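Local structure of putative D-glycero-D-manno-heptose 7-phosphate kinase (4N3O) at residues A[263-266]-A[267-270]. The protein catalyses the ATP-dependent phosphorylation of D-glycero-alpha-D-manno-heptose 7-phosphate at C-1, a step in the making of GDP-heptose for the capsule. Numbering follows the deposited sequence.
Sequences WRSK and KIIS
Ile-268 lies alongside the turn that leads into its own helix and meets the carbonyl of Trp-263 and the side chain of Ser-265, a compact example of a helix–loop–helix junction in which one branched side chain touches two loop residues. Starting at the branch point, CB of Ile-268 lies 3.4 Å from Trp-263 O. With chi1 at -71°, the CG2 methyl sits opposite the backbone N across the CA-CB bond and comes closer still, 3.2 Å from the same Trp-263 O. On the other branch, CG1 is 3.9 Å from Trp-263 O and carries CD1 to the hydroxymethyl group of Ser-265, where CD1 stands 4.0 Å from OG and 4.1 Å from CB. These are van der Waals contacts, CG2 with a carbonyl oxygen and CD1 with the Ser-265 side chain.

The bond across the turn is made by the main chain: Ser-270 N donates to Lys-266 O at 2.6 Å, with an N-H...O angle of 150°, an i-to-i+4 backbone bond at the junction. The indole of Trp-263 is buried; its NE1 joins the loop to strand 6-21 by bonding to Leu-17 O, and its ring packs at about 90° on that of Phe-307 in strand 303-308.

The side chain of Ser-265 lies about 7 Å from Gly-20, a probable substrate-binding residue. The chemistry implies a division of labour: backbone polar groups make the hydrogen bond across the junction, while aliphatic Ile-268 lies against the Trp-263 carbonyl and the Ser-265 side chain.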
ATOM      1  N   TRP A 263      25.045   0.541   3.285  1.00 80.21           N
ATOM      2  CA  TRP A 263      24.406   1.013   4.507  1.00 83.46           C
ATOM      3  C   TRP A 263      25.373   1.155   5.687  1.00 96.75           C
ATOM      4  O   TRP A 263      25.008   1.700   6.732  1.00106.70           O
ATOM      5  CB  TRP A 263      23.259   0.079   4.844  1.00 80.11           C
ATOM      6  CG  TRP A 263      22.054   0.303   3.979  1.00 76.01           C
ATOM      7  CD1 TRP A 263      22.020   0.830   2.711  1.00 72.76           C
ATOM      8  CD2 TRP A 263      20.721  -0.087   4.281  1.00 71.78           C
ATOM      9  NE1 TRP A 263      20.735   0.839   2.234  1.00 66.43           N
ATOM     10  CE2 TRP A 263      19.917   0.271   3.175  1.00 70.68           C
ATOM     11  CE3 TRP A 263      20.121  -0.696   5.387  1.00 75.40           C
ATOM     12  CZ2 TRP A 263      18.543   0.046   3.151  1.00 75.27           C
ATOM     13  CZ3 TRP A 263      18.754  -0.914   5.365  1.00 79.81           C
ATOM     14  CH2 TRP A 263      17.981  -0.550   4.254  1.00 75.51           C
ATOM     15  N   ARG A 264      26.595   0.656   5.519  1.00 99.40           N
ATOM     16  CA  ARG A 264      27.638   0.787   6.535  1.00101.31           C
ATOM     17  C   ARG A 264      28.709   1.682   5.916  1.00102.14           C
ATOM     18  O   ARG A 264      29.697   1.195   5.363  1.00103.48           O
ATOM     19  CB  ARG A 264      28.219  -0.579   6.906  1.00 96.69           C
ATOM     20  CG  ARG A 264      27.193  -1.586   7.403  1.00 93.99           C
ATOM     21  CD  ARG A 264      27.870  -2.884   7.806  1.00 95.65           C
ATOM     22  NE  ARG A 264      28.672  -3.445   6.714  1.00 98.83           N
ATOM     23  CZ  ARG A 264      28.249  -4.345   5.822  1.00 97.44           C
ATOM     24  NH1 ARG A 264      29.087  -4.757   4.874  1.00 93.60           N
ATOM     25  NH2 ARG A 264      27.005  -4.838   5.860  1.00 94.20           N
ATOM     26  N   SER A 265      28.495   2.994   5.988  1.00106.59           N
ATOM     27  CA  SER A 265      29.408   3.957   5.369  1.00108.70           C
ATOM     28  C   SER A 265      30.201   4.779   6.371  1.00107.19           C
ATOM     29  O   SER A 265      31.409   4.611   6.534  1.00108.61           O
ATOM     30  CB  SER A 265      28.608   4.923   4.479  1.00105.18           C
ATOM     31  OG  SER A 265      27.875   4.233   3.491  1.00106.84           O
ATOM     32  N   LYS A 266      29.475   5.661   7.041  1.00108.23           N
ATOM     33  CA  LYS A 266      30.011   6.626   7.986  1.00111.24           C
ATOM     34  C   LYS A 266      28.832   7.527   8.287  1.00108.29           C
ATOM     35  O   LYS A 266      28.411   7.656   9.432  1.00108.16           O
ATOM     36  CB  LYS A 266      31.131   7.464   7.353  1.00113.84           C
ATOM     37  CG  LYS A 266      31.450   8.756   8.099  1.00117.05           C
ATOM     38  CD  LYS A 266      32.290   9.694   7.243  1.00123.93           C
ATOM     39  CE  LYS A 266      32.471  11.061   7.893  1.00123.17           C
ATOM     40  NZ  LYS A 266      33.215  11.007   9.179  1.00122.77           N
ATOM     41  N   LYS A 267      28.301   8.131   7.222  1.00100.79           N
ATOM     42  CA  LYS A 267      27.170   9.043   7.308  1.00100.91           C
ATOM     43  C   LYS A 267      25.914   8.343   7.836  1.00103.79           C
ATOM     44  O   LYS A 267      25.019   8.999   8.366  1.00109.00           O
ATOM     45  CB  LYS A 267      26.910   9.696   5.940  1.00 95.01           C
ATOM     46  CG  LYS A 267      25.788  10.727   5.933  1.00 92.43           C
ATOM     47  CD  LYS A 267      25.757  11.561   4.653  1.00 94.22           C
ATOM     48  CE  LYS A 267      25.621  10.718   3.390  1.00 93.21           C
ATOM     49  NZ  LYS A 267      24.418   9.840   3.412  1.00 93.29           N
ATOM     50  N   ILE A 268      25.841   7.020   7.694  1.00101.82           N
ATOM     51  CA  ILE A 268      24.697   6.271   8.212  1.00100.50           C
ATOM     52  C   ILE A 268      24.978   5.938   9.674  1.00 98.06           C
ATOM     53  O   ILE A 268      24.211   6.318  10.562  1.00 87.68           O
ATOM     54  CB  ILE A 268      24.392   4.986   7.401  1.00102.39           C
ATOM     55  CG1 ILE A 268      23.815   5.334   6.018  1.00105.13           C
ATOM     56  CG2 ILE A 268      23.380   4.109   8.135  1.00 93.99           C
ATOM     57  CD1 ILE A 268      24.749   6.100   5.101  1.00112.37           C
ATOM     58  N   ILE A 269      26.098   5.259   9.919  1.00102.16           N
ATOM     59  CA  ILE A 269      26.478   4.869  11.279  1.00105.89           C
ATOM     60  C   ILE A 269      26.634   6.092  12.191  1.00102.38           C
ATOM     61  O   ILE A 269      26.331   6.015  13.381  1.00110.04           O
ATOM     62  CB  ILE A 269      27.773   4.018  11.295  1.00112.07           C
ATOM     63  CG1 ILE A 269      27.602   2.749  10.444  1.00109.80           C
ATOM     64  CG2 ILE A 269      28.163   3.648  12.726  1.00114.45           C
ATOM     65  CD1 ILE A 269      26.493   1.824  10.909  1.00109.47           C
ATOM     66  N   SER A 270      27.095   7.212  11.638  1.00 96.09           N
ATOM     67  CA  SER A 270      27.248   8.436  12.425  1.00 95.78           C
ATOM     68  C   SER A 270      25.870   8.935  12.864  1.00 95.19           C
ATOM     69  O   SER A 270      25.677   9.219  14.044  1.00 97.49           O
ATOM     70  CB  SER A 270      27.996   9.529  11.639  1.00 97.98           C
ATOM     71  OG  SER A 270      28.153  10.713  12.407  1.00 91.84           O
TER